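Local coordinates for protein neural cell adhesion molecule 1 (Homo sapiens, PDB 2HAZ) that mediates adhesion between neural cells, an alpha-helix in its first fibronectin type III repeat being critical for polysialylation of its N-glycans, at residues A[84-88]-A[89-93]. Residues are numbered along the deposited sequence; the frame is centred on the assembly and turned at random.
Sequences AALNG and KGLGE
Asn87 and Gly90 form an antiparallel hydrogen-bonded pair closed by a type I turn, making this the tip of the beta hairpin between strands 78-87 and 90-101 of the fibronectin type III sandwich. Asn87 N donates to Gly90 O and Asn87 O receives Gly90 N, both at 3.0 Å; two residues back, beyond the non-hydrogen-bonded pair Leu86-Leu91, Gly92 N donates almost straight to Ala85 O at 2.8 Å. Farther along, a water spans the strands, accepting from Ala85 N and donating to Glu93 O.

Asparagine suits the first turn position because its short amide folds forward over the turn. With CG between the backbone N and the carbonyl carbon (chi1 70°), Asn87 OD1 accepts the N-H of Lys89 N at 3.0 Å, an Asx turn laid over the type I turn, the donor standing above the carbonyl plane. ND2 reaches the carbonyls of Val35 and Asp5, tying the hairpin tip to the loop before strand 39-46 and to the N-terminal segment. A leucine here would probably leave the Lys89 amide and both those carbonyls without this partner. At Gly90 the backbone has a positive phi of 134°, where a CB would jam against the preceding carbonyl O.

On the opposite face, Leu86 and Leu91 pair beside Trp56, their CD1 methyls 3.9 Å apart. Small Ala84 lets Leu91 settle over it, Ala84 CB to Leu91 CG 3.8 Å, while Leu86 CD1 lies 3.4 Å from Gly90 C.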
loop_
_atom_site.group_PDB
_atom_site.type_symbol
_atom_site.label_atom_id
_atom_site.label_comp_id
_atom_site.label_asym_id
_atom_site.label_seq_id
_atom_site.Cartn_x
_atom_site.Cartn_y
_atom_site.Cartn_z
ATOM N N ALA A 84 -0.362 -3.946 -2.501
ATOM C CA ALA A 84 -0.622 -4.878 -3.603
ATOM C C ALA A 84 -1.645 -4.254 -4.544
ATOM O O ALA A 84 -2.523 -3.504 -4.105
ATOM C CB ALA A 84 -1.136 -6.193 -3.069
ATOM N N ALA A 85 -1.489 -4.544 -5.838
ATOM C CA ALA A 85 -2.433 -4.170 -6.881
ATOM C C ALA A 85 -3.404 -5.306 -7.128
ATOM O O ALA A 85 -3.022 -6.492 -7.127
ATOM C CB ALA A 85 -1.712 -3.841 -8.183
ATOM N N LEU A 86 -4.653 -4.930 -7.336
ATOM C CA LEU A 86 -5.697 -5.864 -7.723
ATOM C C LEU A 86 -6.021 -5.672 -9.200
ATOM O O LEU A 86 -6.294 -4.537 -9.624
ATOM C CB LEU A 86 -6.968 -5.605 -6.907
ATOM C CG LEU A 86 -8.166 -6.537 -7.110
ATOM C CD1 LEU A 86 -7.976 -7.870 -6.383
ATOM C CD2 LEU A 86 -9.400 -5.854 -6.607
ATOM N N ASN A 87 -5.981 -6.757 -9.980
ATOM C CA ASN A 87 -6.639 -6.734 -11.302
ATOM C C ASN A 87 -7.786 -7.748 -11.398
ATOM O O ASN A 87 -8.179 -8.343 -10.387
ATOM C CB ASN A 87 -5.647 -6.842 -12.490
ATOM C CG ASN A 87 -4.985 -8.205 -12.625
ATOM O OD1 ASN A 87 -5.298 -9.182 -11.913
ATOM N ND2 ASN A 87 -4.022 -8.271 -13.543
ATOM N N GLY A 88 -8.310 -7.933 -12.612
ATOM C CA GLY A 88 -9.401 -8.864 -12.881
ATOM C C GLY A 88 -9.139 -10.307 -12.468
ATOM O O GLY A 88 -10.093 -11.050 -12.225
ATOM N N LYS A 89 -7.863 -10.689 -12.378
ATOM C CA LYS A 89 -7.444 -12.043 -11.998
ATOM C C LYS A 89 -7.376 -12.215 -10.483
ATOM O O LYS A 89 -7.460 -13.324 -9.978
ATOM C CB LYS A 89 -6.076 -12.404 -12.620
ATOM C CG LYS A 89 -5.935 -12.178 -14.150
ATOM C CD LYS A 89 -7.040 -12.841 -14.947
ATOM C CE LYS A 89 -6.787 -14.331 -15.072
ATOM N NZ LYS A 89 -7.845 -14.997 -15.907
ATOM N N GLY A 90 -7.221 -11.106 -9.761
ATOM C CA GLY A 90 -7.127 -11.127 -8.290
ATOM C C GLY A 90 -5.989 -10.245 -7.810
ATOM O O GLY A 90 -5.531 -9.360 -8.551
ATOM N N LEU A 91 -5.535 -10.484 -6.579
ATOM C CA LEU A 91 -4.448 -9.714 -5.974
ATOM C C LEU A 91 -3.040 -10.137 -6.423
ATOM O O LEU A 91 -2.674 -11.323 -6.382
ATOM C CB LEU A 91 -4.564 -9.765 -4.443
ATOM C CG LEU A 91 -4.104 -8.525 -3.673
ATOM C CD1 LEU A 91 -4.936 -7.297 -4.019
ATOM C CD2 LEU A 91 -4.177 -8.816 -2.174
ATOM N N GLY A 92 -2.252 -9.151 -6.840
ATOM C CA GLY A 92 -0.866 -9.374 -7.245
ATOM C C GLY A 92 0.157 -9.430 -6.115
ATOM O O GLY A 92 -0.189 -9.431 -4.925
ATOM N N GLU A 93 1.431 -9.478 -6.503
ATOM C CA GLU A 93 2.533 -9.578 -5.561
ATOM C C GLU A 93 2.539 -8.380 -4.609
ATOM O O GLU A 93 2.382 -7.247 -5.047
ATOM C CB GLU A 93 3.864 -9.592 -6.326
ATOM C CG GLU A 93 4.946 -10.325 -5.582
ATOM C CD GLU A 93 6.304 -10.195 -6.235
ATOM O OE1 GLU A 93 6.369 -9.799 -7.415
ATOM O OE2 GLU A 93 7.313 -10.488 -5.560
HETATM O O HOH W 1 0.601 -6.202 -6.902
#